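Local coordinates for protein succinate-semialdehyde dehydrogenase (Streptococcus pyogenes MGAS1882, PDB 4OGD) that probably oxidises succinic semialdehyde to succinate as an aldehyde dehydrogenase, using NADP+ as its cofactor, at residues A[89-94]-A[420-425]. Numbering follows the deposited sequence.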
loop_
_atom_site.group_PDB
_atom_site.type_symbol
_atom_site.label_atom_id
_atom_site.label_comp_id
_atom_site.label_asym_id
_atom_site.label_seq_id
_atom_site.Cartn_x
_atom_site.Cartn_y
_atom_site.Cartn_z
ATOM N N ALA A 89 -22.460 -4.603 13.184
ATOM C CA ALA A 89 -22.586 -5.822 13.971
ATOM C C ALA A 89 -21.990 -6.981 13.187
ATOM O O ALA A 89 -21.157 -7.726 13.703
ATOM C CB ALA A 89 -24.058 -6.087 14.311
ATOM N N ASP A 90 -22.381 -7.108 11.923
ATOM C CA ASP A 90 -21.897 -8.207 11.084
ATOM C C ASP A 90 -20.393 -8.164 10.805
ATOM O O ASP A 90 -19.736 -9.207 10.760
ATOM C CB ASP A 90 -22.691 -8.276 9.777
ATOM C CG ASP A 90 -24.137 -8.687 9.998
ATOM O OD1 ASP A 90 -24.448 -9.252 11.076
ATOM O OD2 ASP A 90 -24.958 -8.460 9.085
ATOM N N ILE A 91 -19.853 -6.965 10.617
ATOM C CA ILE A 91 -18.415 -6.825 10.375
ATOM C C ILE A 91 -17.592 -7.264 11.593
ATOM O O ILE A 91 -16.604 -7.987 11.452
ATOM C CB ILE A 91 -18.053 -5.383 9.957
ATOM C CG1 ILE A 91 -18.666 -5.062 8.597
ATOM C CG2 ILE A 91 -16.547 -5.211 9.907
ATOM C CD1 ILE A 91 -18.579 -3.583 8.208
ATOM N N ALA A 92 -18.007 -6.836 12.782
ATOM C CA ALA A 92 -17.348 -7.213 14.033
ATOM C C ALA A 92 -17.393 -8.726 14.224
ATOM O O ALA A 92 -16.365 -9.362 14.485
ATOM C CB ALA A 92 -18.019 -6.510 15.206
ATOM N N ASP A 93 -18.580 -9.312 14.068
ATOM C CA ASP A 93 -18.699 -10.764 14.218
ATOM C C ASP A 93 -17.862 -11.493 13.168
ATOM O O ASP A 93 -17.224 -12.500 13.472
ATOM C CB ASP A 93 -20.161 -11.215 14.138
ATOM C CG ASP A 93 -20.923 -11.014 15.440
ATOM O OD1 ASP A 93 -20.310 -11.047 16.540
ATOM O OD2 ASP A 93 -22.155 -10.827 15.353
ATOM N N TYR A 94 -17.854 -10.975 11.935
ATOM C CA TYR A 94 -17.066 -11.566 10.856
ATOM C C TYR A 94 -15.586 -11.685 11.222
ATOM O O TYR A 94 -15.012 -12.765 11.153
ATOM C CB TYR A 94 -17.236 -10.733 9.584
ATOM C CG TYR A 94 -16.410 -11.156 8.378
ATOM C CD1 TYR A 94 -15.252 -10.472 8.036
ATOM C CD2 TYR A 94 -16.820 -12.205 7.557
ATOM C CE1 TYR A 94 -14.508 -10.834 6.929
ATOM C CE2 TYR A 94 -16.084 -12.575 6.445
ATOM C CZ TYR A 94 -14.930 -11.882 6.134
ATOM O OH TYR A 94 -14.211 -12.254 5.026
ATOM N N SER A 420 -22.560 -3.461 0.516
ATOM C CA SER A 420 -21.330 -3.874 1.158
ATOM C C SER A 420 -21.688 -4.970 2.141
ATOM O O SER A 420 -22.729 -4.893 2.797
ATOM C CB SER A 420 -20.695 -2.690 1.892
ATOM O OG SER A 420 -19.545 -3.104 2.616
ATOM N N LEU A 421 -20.838 -5.993 2.220
ATOM C CA LEU A 421 -21.010 -7.107 3.138
ATOM C C LEU A 421 -19.617 -7.427 3.663
ATOM O O LEU A 421 -18.622 -7.137 2.991
ATOM C CB LEU A 421 -21.589 -8.316 2.412
ATOM C CG LEU A 421 -23.025 -8.167 1.904
ATOM C CD1 LEU A 421 -23.348 -9.301 0.943
ATOM C CD2 LEU A 421 -23.987 -8.157 3.085
ATOM N N PRO A 422 -19.525 -8.022 4.862
ATOM C CA PRO A 422 -18.200 -8.217 5.459
ATOM C C PRO A 422 -17.259 -9.036 4.586
ATOM O O PRO A 422 -16.041 -8.820 4.632
ATOM C CB PRO A 422 -18.513 -8.976 6.748
ATOM C CG PRO A 422 -19.904 -8.518 7.106
ATOM C CD PRO A 422 -20.611 -8.405 5.784
ATOM N N GLU A 423 -17.820 -9.937 3.780
ATOM C CA GLU A 423 -17.021 -10.864 2.982
ATOM C C GLU A 423 -16.606 -10.329 1.604
ATOM O O GLU A 423 -15.898 -11.012 0.853
ATOM C CB GLU A 423 -17.780 -12.183 2.816
ATOM C CG GLU A 423 -19.045 -12.055 1.972
ATOM C CD GLU A 423 -20.307 -11.834 2.787
ATOM O OE1 GLU A 423 -20.240 -11.288 3.915
ATOM O OE2 GLU A 423 -21.385 -12.212 2.287
ATOM N N LEU A 424 -17.035 -9.114 1.273
ATOM C CA LEU A 424 -16.751 -8.540 -0.050
ATOM C C LEU A 424 -15.721 -7.410 0.040
ATOM O O LEU A 424 -15.900 -6.469 0.824
ATOM C CB LEU A 424 -18.044 -7.994 -0.673
ATOM C CG LEU A 424 -19.217 -8.957 -0.872
ATOM C CD1 LEU A 424 -20.418 -8.247 -1.519
ATOM C CD2 LEU A 424 -18.787 -10.162 -1.700
ATOM N N PRO A 425 -14.650 -7.477 -0.775
ATOM C CA PRO A 425 -13.647 -6.407 -0.731
ATOM C C PRO A 425 -14.191 -5.103 -1.291
ATOM O O PRO A 425 -14.959 -5.108 -2.270
ATOM C CB PRO A 425 -12.515 -6.940 -1.608
ATOM C CG PRO A 425 -13.172 -7.924 -2.539
ATOM C CD PRO A 425 -14.322 -8.523 -1.763
#
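The ring of Tyr94 lies with one face over the Pro422-Glu423 peptide, and the same face receives the CB methylene of Pro422 as a CH-pi contact: Pro422 CB sits 3.9 Å from the centroid of the Tyr94 ring, 28° off its normal. The methylene is shifted toward the root of the ring, Pro422 CB being 3.4 Å from Tyr94 CG. Farther out, Pro422 O stands 3.4 Å above the ring plane, displaced toward the rim on the CE1 side, and Glu423 N lies above the same face. At the hydroxyl end, Tyr94 OH reaches 3.7 Å from Glu423 CA, while Glu423 CB passes near Tyr94 CE2. With CG anti to the backbone N (chi1 176°), the phenol extends from helix 78-103 across the turn. That turn is a type I beta turn from Leu421 to Leu424, closed by the backbone hydrogen bond Leu424 N to Leu421 O; it places Pro422 and Glu423 at its two corners, with Pro422 turned toward the helix and Glu423 alongside the ring. The contact joins helix 78-103 to the loop after strand 411-414, an outermost strand of the seven-stranded mixed sheet that, as in other aldehyde dehydrogenases, probably belongs to the catalytic domain. One turn back along the helix, Pro422 CG rests 3.7 Å from Asp90 O, a carbonyl already taken by Tyr94 N in the helix, and also touches the CB of Asp90. Ile91 CG1 meets Pro422 CG at 4.0 Å, and Ile91 also packs against Leu438 and helix 136-148, which follows strand 124-128 of the Rossmann-type sheet. No hydrogen bond crosses between the two segments. The carboxylate of Glu423 is directed elsewhere: the chain bends at chi2 (-95°), and OE2 hydrogen-bonds to Thr110 of the second subunit.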